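Kiaa0380 (Homo sapiens, PDB 1HTJ) probably couples heterotrimeric G protein signalling to Rho GTPases, as a guanine nucleotide exchange factor equipped with an RGS-like domain. Local coordinates at residues S58-Y63 / P130-Q135; I30-E35 / D138-R143. The protein carries 3 engineered substitutions. All coordinates share one frame; numbering follows the deposited sequence.

Interaction 1: residues S58-Y63 / P130-Q135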
# COMPACT_ATOMS: atom_id res chain seq x y z
N SER A 58 -2.17 4.13 6.57
CA SER A 58 -1.22 5.13 6.12
C SER A 58 0.20 4.66 5.75
O SER A 58 0.62 4.81 4.61
CB SER A 58 -1.14 6.25 7.16
OG SER A 58 -2.45 6.71 7.49
N PRO A 59 0.95 4.08 6.71
CA PRO A 59 2.31 3.64 6.38
C PRO A 59 2.48 2.75 5.17
O PRO A 59 3.38 2.99 4.35
CB PRO A 59 2.80 2.97 7.68
CG PRO A 59 1.55 2.57 8.37
CD PRO A 59 0.61 3.73 8.10
N LEU A 60 1.64 1.73 5.04
CA LEU A 60 1.76 0.82 3.91
C LEU A 60 1.29 1.44 2.61
O LEU A 60 1.93 1.23 1.57
CB LEU A 60 0.99 -0.47 4.16
CG LEU A 60 1.01 -1.47 3.00
CD1 LEU A 60 2.47 -1.78 2.63
CD2 LEU A 60 0.28 -2.75 3.41
N LEU A 61 0.19 2.18 2.64
CA LEU A 61 -0.29 2.79 1.41
C LEU A 61 0.72 3.82 0.96
O LEU A 61 0.97 3.99 -0.24
CB LEU A 61 -1.68 3.44 1.60
CG LEU A 61 -2.87 2.48 1.67
CD1 LEU A 61 -4.18 3.27 1.77
CD2 LEU A 61 -2.88 1.58 0.41
N PHE A 62 1.31 4.52 1.92
CA PHE A 62 2.33 5.51 1.60
C PHE A 62 3.50 4.79 0.93
O PHE A 62 3.96 5.17 -0.16
CB PHE A 62 2.82 6.19 2.87
CG PHE A 62 4.07 6.99 2.67
CD1 PHE A 62 4.08 8.07 1.78
CD2 PHE A 62 5.26 6.61 3.29
CE1 PHE A 62 5.25 8.77 1.52
CE2 PHE A 62 6.44 7.30 3.03
CZ PHE A 62 6.44 8.38 2.15
N TYR A 63 3.98 3.74 1.59
CA TYR A 63 5.09 2.95 1.09
C TYR A 63 4.85 2.47 -0.35
O TYR A 63 5.73 2.56 -1.22
CB TYR A 63 5.32 1.75 2.00
CG TYR A 63 6.47 0.88 1.58
CD1 TYR A 63 7.70 0.97 2.21
CD2 TYR A 63 6.33 -0.02 0.52
CE1 TYR A 63 8.77 0.18 1.80
CE2 TYR A 63 7.40 -0.81 0.10
CZ TYR A 63 8.61 -0.71 0.75
OH TYR A 63 9.66 -1.51 0.36
N PRO A 130 9.07 0.37 10.26
CA PRO A 130 8.81 -0.16 11.60
C PRO A 130 7.33 -0.48 11.86
O PRO A 130 7.01 -1.55 12.39
CB PRO A 130 9.33 0.95 12.51
CG PRO A 130 10.46 1.51 11.72
CD PRO A 130 9.88 1.60 10.34
N GLU A 131 6.43 0.44 11.48
CA GLU A 131 5.00 0.21 11.70
C GLU A 131 4.47 -0.83 10.74
O GLU A 131 3.59 -1.62 11.08
CB GLU A 131 4.20 1.51 11.58
CG GLU A 131 2.70 1.33 11.84
CD GLU A 131 1.98 2.65 12.19
OE1 GLU A 131 2.49 3.73 11.85
OE2 GLU A 131 0.88 2.59 12.80
N ILE A 132 4.99 -0.83 9.53
CA ILE A 132 4.55 -1.81 8.57
C ILE A 132 4.92 -3.21 9.10
O ILE A 132 4.11 -4.13 9.06
CB ILE A 132 5.21 -1.58 7.20
CG1 ILE A 132 4.74 -0.23 6.64
CG2 ILE A 132 4.88 -2.72 6.26
CD1 ILE A 132 5.26 0.10 5.25
N GLN A 133 6.14 -3.34 9.62
CA GLN A 133 6.61 -4.61 10.16
C GLN A 133 5.71 -5.09 11.28
O GLN A 133 5.34 -6.25 11.34
CB GLN A 133 8.04 -4.48 10.69
CG GLN A 133 9.11 -4.57 9.62
CD GLN A 133 8.97 -5.81 8.76
OE1 GLN A 133 8.78 -6.92 9.28
NE2 GLN A 133 9.07 -5.64 7.44
N GLU A 134 5.37 -4.17 12.17
CA GLU A 134 4.50 -4.49 13.29
C GLU A 134 3.16 -5.00 12.76
O GLU A 134 2.64 -6.01 13.25
CB GLU A 134 4.30 -3.23 14.12
CG GLU A 134 3.75 -3.49 15.49
CD GLU A 134 3.04 -2.27 16.04
OE1 GLU A 134 3.66 -1.17 16.01
OE2 GLU A 134 1.88 -2.42 16.48
N GLN A 135 2.60 -4.32 11.76
CA GLN A 135 1.34 -4.75 11.15
C GLN A 135 1.53 -6.12 10.51
O GLN A 135 0.62 -6.96 10.54
CB GLN A 135 0.88 -3.73 10.11
CG GLN A 135 0.57 -2.33 10.68
CD GLN A 135 0.04 -1.37 9.64
OE1 GLN A 135 0.20 -1.59 8.44
NE2 GLN A 135 -0.59 -0.28 10.09
O HOH W 1 -0.45 0.52 6.78
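Ile132 holds CG1 beside its own backbone N (chi1 -65°) and then runs straight out, which carries its terminal methyl onto the start of the helix begun by Ser58 and Pro59. There CD1 settles in a groove formed by Pro59, Leu60 and Tyr63. Ile132 CD1 comes within 3.6 Å of Tyr63 CB and lies next to Pro59 O, whose carbonyl is already engaged by Tyr63 N within the helix. Tyr63 turns its ring away from its backbone N (chi1 -179°), and its side chain crosses that of Ile132 at about a right angle; the isoleucine methyl approaches the ring obliquely near CG. One carbon further back, Ile132 CG1 lies 3.9 Å from Pro59 CB, while Leu60 CD1 lies 4.3 Å from Ile132 CD1.

Toward the partly exposed margin, the extended chain of Glu131 runs past the proline ring, with Glu131 OE1 3.8 Å from Pro59 CG. This is packing of an aliphatic ring against a carboxylate, not a polar bond. No direct hydrogen bond joins the two segments, but a water does: it accepts from Leu60 N at 3.0 Å and donates to Gln135 OE1 at 2.8 Å. Gln135 NE2 meanwhile bonds to Asp56 O, so both ends of the amide are engaged and its rotation is fixed.

The axes of segments 58-63 and 130-135 approach to 9.0 Å and cross at -115°, a steep packing within the all-helical RGS-like fold, just after the kink at Pro130 in helix 118-144. Helix 41-54 lies beside the contact, with Phe47 and Leu48 against Leu60 and Ile51 against Gln135, while Leu34 of helix 34-39 touches both Ile132 and Tyr63.

Interaction 2: residues I30-E35 / D138-R143; sequences IFQDLE and DYRTKR
Glu153 OE2 is gripped twice, by a salt bridge from Arg143 NE and a hydrogen bond from Tyr139 OH, and these two residues both pack against Phe31. Arg143 NH1 has a second acidic partner in Asp28. The Arg143 guanidinium presents a face to the ring, with Phe31 CD1 above its centre and 3.4 Å from Arg143 CZ; the two planes lie 38° apart. Tyr139 approaches Phe31 as a T-shaped pair, pointing its edge at one face of the ring, with centroids 5.4 Å apart and planes at 64°. Phe31 CG sits beside its backbone N (chi1 -75°), which turns the ring toward helix 118-144. In this all-helical RGS-like domain, the contact lies where helix 27-32 gives way to helix 34-39, whose N-cap is Asp33: its OD1 accepts from Glu35 N at 2.9 Å, met from above the carboxylate plane. Replacing the Phe31 ring with the methyl of an alanine is likely to open a gap beside the Tyr139 edge and leave the Arg143 guanidinium without the ring on its face. Nearer solvent, Arg140 bends at chi2 and chi3 to lay a face of its guanidinium over Gln32 CB, though the modelled closeness there is doubtful.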
# COMPACT_ATOMS: atom_id res chain seq x y z
N ILE A 30 5.93 -15.51 1.93
CA ILE A 30 5.51 -14.23 1.37
C ILE A 30 5.01 -13.22 2.41
O ILE A 30 5.48 -12.09 2.45
CB ILE A 30 4.44 -14.44 0.29
CG1 ILE A 30 5.03 -15.28 -0.85
CG2 ILE A 30 3.94 -13.10 -0.23
CD1 ILE A 30 4.06 -15.61 -1.94
N PHE A 31 4.05 -13.62 3.25
CA PHE A 31 3.50 -12.71 4.25
C PHE A 31 4.52 -12.19 5.25
O PHE A 31 4.31 -11.16 5.89
CB PHE A 31 2.35 -13.39 5.00
CG PHE A 31 1.09 -13.48 4.20
CD1 PHE A 31 0.51 -14.71 3.93
CD2 PHE A 31 0.49 -12.32 3.72
CE1 PHE A 31 -0.66 -14.79 3.17
CE2 PHE A 31 -0.68 -12.39 2.96
CZ PHE A 31 -1.26 -13.63 2.69
N GLN A 32 5.63 -12.89 5.37
CA GLN A 32 6.68 -12.51 6.30
C GLN A 32 7.60 -11.39 5.79
O GLN A 32 8.09 -10.57 6.58
CB GLN A 32 7.50 -13.76 6.62
CG GLN A 32 8.50 -13.60 7.75
CD GLN A 32 9.14 -14.92 8.13
OE1 GLN A 32 10.04 -14.96 8.98
NE2 GLN A 32 8.68 -16.02 7.52
N ASP A 33 7.81 -11.34 4.47
CA ASP A 33 8.71 -10.36 3.85
C ASP A 33 8.02 -9.37 2.91
O ASP A 33 7.54 -9.74 1.85
CB ASP A 33 9.78 -11.13 3.07
CG ASP A 33 10.89 -10.23 2.53
OD1 ASP A 33 10.79 -8.98 2.62
OD2 ASP A 33 11.87 -10.79 2.00
N LEU A 34 8.02 -8.10 3.30
CA LEU A 34 7.40 -7.07 2.48
C LEU A 34 7.92 -7.10 1.04
O LEU A 34 7.15 -6.93 0.09
CB LEU A 34 7.66 -5.69 3.10
CG LEU A 34 7.05 -4.47 2.41
CD1 LEU A 34 5.56 -4.67 2.16
CD2 LEU A 34 7.27 -3.26 3.27
N GLU A 35 9.22 -7.33 0.89
CA GLU A 35 9.84 -7.39 -0.43
C GLU A 35 9.19 -8.45 -1.30
O GLU A 35 9.08 -8.28 -2.51
CB GLU A 35 11.33 -7.68 -0.31
CG GLU A 35 12.14 -6.54 0.28
CD GLU A 35 11.90 -5.24 -0.46
OE1 GLU A 35 11.90 -5.26 -1.71
OE2 GLU A 35 11.70 -4.20 0.21
N ASP A 138 1.23 -8.52 13.22
CA ASP A 138 -0.16 -8.61 13.62
C ASP A 138 -0.97 -9.50 12.70
O ASP A 138 -1.76 -10.31 13.16
CB ASP A 138 -0.78 -7.23 13.67
CG ASP A 138 -0.22 -6.40 14.77
OD1 ASP A 138 0.02 -6.98 15.86
OD2 ASP A 138 -0.02 -5.19 14.56
N TYR A 139 -0.76 -9.35 11.40
CA TYR A 139 -1.50 -10.18 10.47
C TYR A 139 -1.11 -11.65 10.59
O TYR A 139 -1.96 -12.52 10.48
CB TYR A 139 -1.33 -9.72 9.02
CG TYR A 139 -2.24 -10.54 8.12
CD1 TYR A 139 -3.61 -10.58 8.36
CD2 TYR A 139 -1.72 -11.38 7.12
CE1 TYR A 139 -4.45 -11.43 7.66
CE2 TYR A 139 -2.55 -12.25 6.40
CZ TYR A 139 -3.92 -12.27 6.69
OH TYR A 139 -4.75 -13.17 6.07
N ARG A 140 0.18 -11.92 10.81
CA ARG A 140 0.61 -13.31 10.94
C ARG A 140 -0.05 -13.92 12.17
O ARG A 140 -0.35 -15.11 12.20
CB ARG A 140 2.14 -13.40 11.05
CG ARG A 140 2.85 -13.34 9.67
CD ARG A 140 3.94 -12.26 9.61
NE ARG A 140 5.19 -12.69 10.23
CZ ARG A 140 5.90 -13.73 9.81
NH1 ARG A 140 5.47 -14.44 8.77
NH2 ARG A 140 7.04 -14.07 10.42
N THR A 141 -0.29 -13.11 13.18
CA THR A 141 -0.95 -13.58 14.38
C THR A 141 -2.37 -14.02 13.99
O THR A 141 -2.84 -15.06 14.43
CB THR A 141 -1.01 -12.48 15.46
OG1 THR A 141 0.32 -12.19 15.90
CG2 THR A 141 -1.87 -12.91 16.64
N LYS A 142 -3.04 -13.21 13.16
CA LYS A 142 -4.40 -13.54 12.70
C LYS A 142 -4.39 -14.89 11.97
O LYS A 142 -5.32 -15.68 12.11
CB LYS A 142 -4.93 -12.46 11.73
CG LYS A 142 -5.12 -11.09 12.35
CD LYS A 142 -6.39 -11.05 13.15
CE LYS A 142 -6.52 -9.78 13.97
NZ LYS A 142 -7.87 -9.74 14.64
N ARG A 143 -3.33 -15.13 11.20
CA ARG A 143 -3.20 -16.40 10.47
C ARG A 143 -3.05 -17.55 11.49
O ARG A 143 -3.76 -18.57 11.42
CB ARG A 143 -1.99 -16.35 9.53
CG ARG A 143 -2.01 -15.17 8.56
CD ARG A 143 -0.94 -15.24 7.46
NE ARG A 143 -1.29 -16.19 6.41
CZ ARG A 143 -0.53 -17.22 6.03
NH1 ARG A 143 0.64 -17.44 6.62
NH2 ARG A 143 -0.95 -18.06 5.10

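Both interactions dock onto helix 118-144, on successive parts of it, with centres about 12 Å apart. Interaction 1 is the deeper, its centre about 8 Å from that of the chain, and relies on aliphatic packing plus one bridging water. Interaction 2, with its centre about 14 Å out, is only partly buried, and there aromatic rings and an arginine tied to acidic partners, Arg143, replace the aliphatic groups. Leu34, from the 30-35 segment, joins them: Leu34 CD2 lies 3.8 Å from Tyr63 CZ and 3.9 Å from Ile132 CG2. Helix 34-39 thus packs against interaction 1, while the preceding helix 27-32 supplies Phe31 and Gln32 to interaction 2. Helix 41-54 borders both, reaching Tyr139 of interaction 2 through Val46.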